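Local coordinates for RNA polymerase II subunit A C-terminal domain phosphatase SSU72 (Homo sapiens, PDB 4H3K), which dephosphorylates phosphoserine in the C-terminal domain repeats of RNA polymerase II and takes part in RNA processing, transcription termination and pre-mRNA polyadenylation, at residues Cys131-Arg134 and Val135-Val139; Asp160-Asn164 and His165-Thr169; Pro115-Phe118 and Gln119-Lys122. The protein carries 1 engineered substitution. All blocks are in the same frame, centred on the assembly; numbering follows the deposited sequence.

Interaction 1 of 3, residues Cys131-Arg134 and Val135-Val139; sequences CEER and VYDQV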
loop_
_atom_site.group_PDB
_atom_site.type_symbol
_atom_site.label_atom_id
_atom_site.label_comp_id
_atom_site.label_asym_id
_atom_site.label_seq_id
_atom_site.Cartn_x
_atom_site.Cartn_y
_atom_site.Cartn_z
ATOM N N CYS B 131 5.737 -13.154 12.335
ATOM C CA CYS B 131 6.572 -14.130 13.021
ATOM C C CYS B 131 6.129 -15.585 12.817
ATOM O O CYS B 131 6.714 -16.465 13.403
ATOM C CB CYS B 131 6.670 -13.788 14.522
ATOM S SG CYS B 131 7.336 -12.108 14.808
ATOM N N GLU B 132 5.095 -15.816 11.996
ATOM C CA GLU B 132 4.709 -17.135 11.525
ATOM C C GLU B 132 3.663 -17.035 10.444
ATOM O O GLU B 132 2.938 -16.039 10.346
ATOM C CB GLU B 132 4.220 -18.086 12.650
ATOM C CG GLU B 132 2.893 -17.738 13.250
ATOM C CD GLU B 132 2.451 -18.813 14.258
ATOM O OE1 GLU B 132 2.917 -18.764 15.397
ATOM O OE2 GLU B 132 1.688 -19.712 13.877
ATOM N N GLU B 133 3.597 -18.073 9.609
ATOM C CA GLU B 133 2.792 -17.986 8.397
ATOM C C GLU B 133 1.300 -17.709 8.656
ATOM O O GLU B 133 0.649 -16.983 7.893
ATOM C CB GLU B 133 2.981 -19.252 7.550
ATOM C CG GLU B 133 2.338 -19.126 6.215
ATOM C CD GLU B 133 2.539 -20.350 5.347
ATOM O OE1 GLU B 133 3.358 -21.193 5.721
ATOM O OE2 GLU B 133 1.876 -20.470 4.294
ATOM N N ARG B 134 0.758 -18.275 9.733
ATOM C CA ARG B 134 -0.648 -17.999 10.093
ATOM C C ARG B 134 -0.878 -16.493 10.352
ATOM O O ARG B 134 -1.943 -15.962 10.062
ATOM C CB ARG B 134 -1.005 -18.808 11.364
ATOM C CG ARG B 134 -2.462 -18.760 11.831
ATOM C CD ARG B 134 -2.582 -18.990 13.393
ATOM N NE ARG B 134 -2.182 -17.775 14.138
ATOM C CZ ARG B 134 -2.991 -17.009 14.879
ATOM N NH1 ARG B 134 -4.274 -17.332 15.060
ATOM N NH2 ARG B 134 -2.519 -15.911 15.449
ATOM N N VAL B 135 0.100 -15.839 10.969
ATOM C CA VAL B 135 0.021 -14.414 11.287
ATOM C C VAL B 135 0.153 -13.619 9.974
ATOM O O VAL B 135 -0.594 -12.657 9.740
ATOM C CB VAL B 135 1.124 -14.006 12.289
ATOM C CG1 VAL B 135 1.241 -12.485 12.393
ATOM C CG2 VAL B 135 0.856 -14.633 13.657
ATOM N N TYR B 136 1.087 -14.046 9.119
ATOM C CA TYR B 136 1.222 -13.485 7.746
ATOM C C TYR B 136 -0.146 -13.533 7.002
ATOM O O TYR B 136 -0.588 -12.543 6.407
ATOM C CB TYR B 136 2.261 -14.314 7.015
ATOM C CG TYR B 136 2.569 -13.959 5.572
ATOM C CD1 TYR B 136 3.546 -13.008 5.264
ATOM C CD2 TYR B 136 1.918 -14.617 4.521
ATOM C CE1 TYR B 136 3.886 -12.722 3.932
ATOM C CE2 TYR B 136 2.259 -14.350 3.181
ATOM C CZ TYR B 136 3.228 -13.390 2.906
ATOM O OH TYR B 136 3.563 -13.143 1.610
ATOM N N ASP B 137 -0.795 -14.695 7.019
ATOM C CA ASP B 137 -2.110 -14.853 6.358
ATOM C C ASP B 137 -3.137 -13.868 6.925
ATOM O O ASP B 137 -3.930 -13.300 6.188
ATOM C CB ASP B 137 -2.663 -16.277 6.519
ATOM C CG ASP B 137 -1.897 -17.285 5.716
ATOM O OD1 ASP B 137 -1.214 -16.900 4.728
ATOM O OD2 ASP B 137 -1.966 -18.474 6.078
ATOM N N GLN B 138 -3.107 -13.657 8.232
ATOM C CA GLN B 138 -4.079 -12.782 8.884
ATOM C C GLN B 138 -3.803 -11.324 8.536
ATOM O O GLN B 138 -4.731 -10.542 8.252
ATOM C CB GLN B 138 -4.076 -13.021 10.409
ATOM C CG GLN B 138 -4.769 -14.359 10.759
ATOM C CD GLN B 138 -4.727 -14.734 12.232
ATOM O OE1 GLN B 138 -3.684 -14.649 12.908
ATOM N NE2 GLN B 138 -5.871 -15.176 12.737
ATOM N N VAL B 139 -2.531 -10.957 8.553
ATOM C CA VAL B 139 -2.166 -9.601 8.178
ATOM C C VAL B 139 -2.601 -9.316 6.736
ATOM O O VAL B 139 -3.208 -8.281 6.441
ATOM C CB VAL B 139 -0.620 -9.376 8.285
ATOM C CG1 VAL B 139 -0.213 -8.146 7.469
ATOM C CG2 VAL B 139 -0.205 -9.246 9.785
#

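Interaction 2 of 3, residues Asp160-Asn164 and His165-Thr169; sequences DIQDN and HEEAT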
loop_
_atom_site.group_PDB
_atom_site.type_symbol
_atom_site.label_atom_id
_atom_site.label_comp_id
_atom_site.label_asym_id
_atom_site.label_seq_id
_atom_site.Cartn_x
_atom_site.Cartn_y
_atom_site.Cartn_z
ATOM N N ASP B 160 9.186 -17.654 9.977
ATOM C CA ASP B 160 8.672 -18.544 11.004
ATOM C C ASP B 160 9.565 -18.544 12.246
ATOM O O ASP B 160 10.700 -19.004 12.216
ATOM C CB ASP B 160 8.455 -19.967 10.493
ATOM C CG ASP B 160 7.123 -20.138 9.751
ATOM O OD1 ASP B 160 6.326 -19.189 9.633
ATOM O OD2 ASP B 160 6.883 -21.255 9.268
ATOM N N ILE B 161 9.028 -18.024 13.349
ATOM C CA ILE B 161 9.745 -18.047 14.617
ATOM C C ILE B 161 8.933 -18.812 15.656
ATOM O O ILE B 161 7.768 -18.482 15.905
ATOM C CB ILE B 161 10.024 -16.618 15.141
ATOM C CG1 ILE B 161 10.861 -15.803 14.133
ATOM C CG2 ILE B 161 10.692 -16.680 16.552
ATOM C CD1 ILE B 161 10.672 -14.235 14.316
ATOM N N GLN B 162 9.552 -19.801 16.297
ATOM C CA GLN B 162 8.862 -20.566 17.341
ATOM C C GLN B 162 8.549 -19.687 18.550
ATOM O O GLN B 162 9.350 -18.822 18.952
ATOM C CB GLN B 162 9.688 -21.785 17.757
ATOM C CG GLN B 162 9.733 -22.866 16.678
ATOM C CD GLN B 162 10.156 -24.234 17.212
ATOM O OE1 GLN B 162 11.094 -24.346 18.026
ATOM N NE2 GLN B 162 9.479 -25.291 16.741
ATOM N N ASP B 163 7.394 -19.934 19.145
ATOM C CA ASP B 163 6.955 -19.120 20.251
ATOM C C ASP B 163 7.548 -19.603 21.591
ATOM O O ASP B 163 6.842 -20.190 22.414
ATOM C CB ASP B 163 5.427 -19.058 20.310
ATOM C CG ASP B 163 4.931 -18.018 21.292
ATOM O OD1 ASP B 163 5.740 -17.436 22.065
ATOM O OD2 ASP B 163 3.721 -17.783 21.322
ATOM N N ASN B 164 8.845 -19.373 21.794
ATOM C CA ASN B 164 9.470 -19.532 23.121
ATOM C C ASN B 164 10.510 -18.421 23.254
ATOM O O ASN B 164 10.849 -17.787 22.240
ATOM C CB ASN B 164 10.086 -20.930 23.297
ATOM C CG ASN B 164 11.179 -21.225 22.278
ATOM O OD1 ASN B 164 12.216 -20.561 22.247
ATOM N ND2 ASN B 164 10.952 -22.238 21.448
ATOM N N HIS B 165 11.014 -18.175 24.469
ATOM C CA HIS B 165 11.863 -16.997 24.701
ATOM C C HIS B 165 13.154 -17.018 23.881
ATOM O O HIS B 165 13.564 -16.001 23.341
ATOM C CB HIS B 165 12.167 -16.764 26.198
ATOM C CG HIS B 165 10.948 -16.473 27.014
ATOM N ND1 HIS B 165 10.708 -17.068 28.238
ATOM C CD2 HIS B 165 9.871 -15.686 26.758
ATOM C CE1 HIS B 165 9.548 -16.641 28.709
ATOM N NE2 HIS B 165 9.016 -15.809 27.828
ATOM N N GLU B 166 13.777 -18.185 23.789
ATOM C CA GLU B 166 15.046 -18.301 23.095
ATOM C C GLU B 166 14.932 -18.037 21.588
ATOM O O GLU B 166 15.728 -17.268 21.041
ATOM C CB GLU B 166 15.668 -19.665 23.368
ATOM C CG GLU B 166 16.839 -19.974 22.458
ATOM C CD GLU B 166 16.843 -21.409 21.959
ATOM O OE1 GLU B 166 15.794 -22.100 22.110
ATOM O OE2 GLU B 166 17.903 -21.829 21.424
ATOM N N GLU B 167 13.964 -18.683 20.929
ATOM C CA GLU B 167 13.707 -18.475 19.500
ATOM C C GLU B 167 13.216 -17.056 19.239
ATOM O O GLU B 167 13.580 -16.471 18.232
ATOM C CB GLU B 167 12.711 -19.504 18.933
ATOM C CG GLU B 167 13.265 -20.954 18.847
ATOM C CD GLU B 167 14.483 -21.067 17.929
ATOM O OE1 GLU B 167 14.414 -20.599 16.777
ATOM O OE2 GLU B 167 15.526 -21.619 18.359
ATOM N N ALA B 168 12.421 -16.499 20.158
ATOM C CA ALA B 168 12.005 -15.101 20.062
ATOM C C ALA B 168 13.206 -14.153 19.990
ATOM O O ALA B 168 13.222 -13.233 19.170
ATOM C CB ALA B 168 11.140 -14.725 21.212
ATOM N N THR B 169 14.194 -14.391 20.855
ATOM C CA THR B 169 15.404 -13.553 20.924
ATOM C C THR B 169 16.200 -13.688 19.634
ATOM O O THR B 169 16.671 -12.698 19.064
ATOM C CB THR B 169 16.252 -13.889 22.202
ATOM O OG1 THR B 169 15.437 -13.663 23.358
ATOM C CG2 THR B 169 17.489 -12.989 22.324
#

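Interaction 3 of 3, residues Pro115-Phe118 and Gln119-Lys122; sequences PERF and QNCK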
loop_
_atom_site.group_PDB
_atom_site.type_symbol
_atom_site.label_atom_id
_atom_site.label_comp_id
_atom_site.label_asym_id
_atom_site.label_seq_id
_atom_site.Cartn_x
_atom_site.Cartn_y
_atom_site.Cartn_z
ATOM N N PRO B 115 -1.139 -5.259 24.993
ATOM C CA PRO B 115 -0.964 -5.808 23.646
ATOM C C PRO B 115 -1.964 -5.143 22.696
ATOM O O PRO B 115 -3.029 -4.722 23.138
ATOM C CB PRO B 115 -1.269 -7.292 23.834
ATOM C CG PRO B 115 -2.168 -7.360 25.023
ATOM C CD PRO B 115 -1.599 -6.286 25.947
ATOM N N GLU B 116 -1.597 -5.006 21.424
ATOM C CA GLU B 116 -2.442 -4.349 20.436
ATOM C C GLU B 116 -2.804 -5.302 19.289
ATOM O O GLU B 116 -1.932 -6.019 18.789
ATOM C CB GLU B 116 -1.744 -3.096 19.884
ATOM C CG GLU B 116 -1.455 -2.034 20.980
ATOM C CD GLU B 116 -0.509 -0.958 20.506
ATOM O OE1 GLU B 116 -0.984 0.148 20.240
ATOM O OE2 GLU B 116 0.701 -1.202 20.377
ATOM N N ARG B 117 -4.081 -5.296 18.904
ATOM C CA ARG B 117 -4.562 -6.054 17.769
ATOM C C ARG B 117 -4.242 -5.322 16.469
ATOM O O ARG B 117 -4.645 -4.153 16.287
ATOM C CB ARG B 117 -6.075 -6.243 17.813
ATOM C CG ARG B 117 -6.579 -7.062 18.981
ATOM C CD ARG B 117 -8.084 -7.461 18.865
ATOM N NE ARG B 117 -8.586 -7.840 17.528
ATOM C CZ ARG B 117 -8.299 -8.964 16.864
ATOM N NH1 ARG B 117 -7.457 -9.848 17.365
ATOM N NH2 ARG B 117 -8.865 -9.197 15.688
ATOM N N PHE B 118 -3.555 -6.015 15.567
ATOM C CA PHE B 118 -3.266 -5.470 14.233
ATOM C C PHE B 118 -4.531 -4.991 13.493
ATOM O O PHE B 118 -4.553 -3.926 12.865
ATOM C CB PHE B 118 -2.586 -6.540 13.376
ATOM C CG PHE B 118 -2.138 -6.035 12.039
ATOM C CD1 PHE B 118 -0.881 -5.450 11.890
ATOM C CD2 PHE B 118 -2.959 -6.164 10.926
ATOM C CE1 PHE B 118 -0.466 -4.975 10.637
ATOM C CE2 PHE B 118 -2.559 -5.711 9.683
ATOM C CZ PHE B 118 -1.307 -5.102 9.534
ATOM N N GLN B 119 -5.569 -5.810 13.548
ATOM C CA GLN B 119 -6.791 -5.525 12.796
ATOM C C GLN B 119 -7.473 -4.237 13.278
ATOM O O GLN B 119 -8.337 -3.707 12.579
ATOM C CB GLN B 119 -7.750 -6.723 12.825
ATOM C CG GLN B 119 -7.188 -7.986 12.167
ATOM C CD GLN B 119 -6.438 -8.958 13.105
ATOM O OE1 GLN B 119 -6.451 -10.150 12.856
ATOM N NE2 GLN B 119 -5.791 -8.454 14.154
ATOM N N ASN B 120 -7.068 -3.724 14.446
ATOM C CA ASN B 120 -7.653 -2.478 15.001
ATOM C C ASN B 120 -6.897 -1.220 14.695
ATOM O O ASN B 120 -7.423 -0.128 14.901
ATOM C CB ASN B 120 -7.795 -2.531 16.525
ATOM C CG ASN B 120 -8.767 -3.572 16.982
ATOM O OD1 ASN B 120 -9.711 -3.936 16.262
ATOM N ND2 ASN B 120 -8.538 -4.086 18.186
ATOM N N CYS B 121 -5.657 -1.352 14.248
ATOM C CA CYS B 121 -4.839 -0.166 14.006
ATOM C C CYS B 121 -4.930 0.310 12.564
ATOM O O CYS B 121 -5.246 -0.469 11.662
ATOM C CB CYS B 121 -3.377 -0.408 14.388
ATOM S SG CYS B 121 -2.397 1.115 14.497
ATOM N N LYS B 122 -4.596 1.586 12.377
ATOM C CA LYS B 122 -4.759 2.317 11.117
ATOM C C LYS B 122 -3.478 3.079 10.707
ATOM O O LYS B 122 -3.536 3.994 9.875
ATOM C CB LYS B 122 -5.923 3.310 11.262
ATOM C CG LYS B 122 -5.784 4.317 12.461
ATOM C CD LYS B 122 -5.067 3.703 13.705
ATOM C CE LYS B 122 -5.592 4.254 15.029
ATOM N NZ LYS B 122 -4.665 5.291 15.577
#

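Interaction 1 of 3, residues Cys131-Arg134 and Val135-Val139
Glu132 O receives two backbone N-H groups where helix 133-145 begins: Tyr136 N at 3.0 Å, nearly straight (169°) and in the carbonyl plane, and Val135 N in a weak, bent bond. Asp137 N to Glu133 O at 2.8 Å and Gln138 N to Arg134 O carry the same i to i+4 pattern onward. Glu132 is the N-cap; its CG, held between its own backbone N and carbonyl carbon (chi1 70°), lies 3.7 Å from Val135 CG2, the two side chains crossing at about a right angle, while its carboxylate turns to a salt bridge with Arg38. The turn belongs to a beta-alpha-beta unit: strand 127-130 leads into this helix, which crosses to strand 153-159, and Val135 and Tyr136 pack back on Thr130. The Arg134 chain bends at chi3 and brings its guanidinium beside Gln138. Gln138 OE1 lies over one guanidinium face, 3.1 Å from Arg134 NH2, with the amide and guanidinium planes 69° apart; the angle rules out a hydrogen bond, and OE1 is instead bonded to Thr58. With an alanine here, that guanidinium face is likely to lose its amide neighbour and Thr58 its bonding partner. The carboxylates of Glu133 and Asp137 find their partners outside this turn, each in a salt bridge to a basic side chain on the chain of another protein.

Interaction 2 of 3, residues Asp160-Asn164 and His165-Thr169
With CG of Asn164 lodged between its backbone N and carbonyl carbon (chi1 61°), the amide swings back over the first turn of helix 165-184 and presents OD1 to Glu167 N. That bond is 2.9 Å long and nearly straight at the hydrogen (175°), although the donor is tilted 27° from the carbonyl plane of the amide. The main-chain oxygen of the same residue is used as well: Asn164 O accepts Ala168 N at 2.9 Å, the N-H arriving nearly along the C=O axis, and Ala168 CB sits close beside it. Glu167 has CG beside its own backbone N, which lays its methylenes alongside Asn164 and Gln162, all three side chains pointing the same way. Glu167 CG comes within 3.7 Å of Asn164 ND2 and 3.8 Å of Gln162 CB, while the Glu167 carboxylate is turned steeply against the Asn164 amide plane. Ile161 CG2 meets Glu167 O at 3.3 Å, so the loop touches the helix by a methyl group as well as by polar atoms. At the first residue of the helix, His165 O accepts both Thr169 N and Thr169 OG1, from opposite faces of its carbonyl plane. Ahead of the cap, Asp163 is the centre of an inverse gamma turn, and its carboxylate makes a weak, long ion pair with Arg38. A side-chain oxygen at the N-cap accepting the N-H three residues later defines a classical asparagine N-cap, here starting helix 165-184 after strand 153-159.

Interaction 3 of 3, residues Pro115-Phe118 and Gln119-Lys122
This is a local contact round a short 3-10 turn, lying at the surface in the loop between helix 101-109 and strand 127-130. Two successive i to i+3 backbone bonds make the turn: Asn120 N to Arg117 O and Cys121 N to Phe118 O, both 3.1 Å. In each the donor stands about 60° out of the carbonyl plane, and the N-H is only fairly well directed at the oxygen. Arg117 carries most of the side-chain contact. The first part of its chain runs past Asn120, whose ND2 approaches Arg117 CB at 3.3 Å and CD at 3.5 Å, a polar group set against methylenes. Further out, the bend at chi3 brings the Arg117 guanidinium next to the Gln119 amide group, which lies over one of its faces, offset toward the rim. Those two planes are 22° apart, whereas the Asn120 amide is turned 73° from the guanidinium, so the Gln119 amide is roughly parallel to the arginine group while that of Asn120 is steeply turned. The Phe118 ring leaves the turn, with CG opposite the backbone N about the first side-chain bond, and packs on Asp142 and Leu143 of helix 133-145. Backbone bonds from Glu116 and Phe118 to Gly57 and the packing of Cys121 on Arg54 and Phe56 set the turn between that helix and the edge strand 52-57.

Interactions 1 and 2 meet directly, their centres 15 Å apart: Cys131 O lies 2.8 Å from Ile161 N in a probable hydrogen bond, just beyond the ends of the adjacent parallel strands 127-130 and 153-159. Arg38 serves both, through its salt bridge to Glu132 and its hydrogen bond to Ile161 O. It is probably the arginine of this family's C-X5-R phosphate-binding loop, whose cysteine is probably the engineered position. A phosphate ion about 6 Å from the Glu132 side chain and close to Asp163 is consistent with this being the phosphate site. Interaction 3 touches the later end of interaction 1, Phe118 CZ being 3.8 Å from Val139 CG1, and lies across the chain's centre from interaction 2.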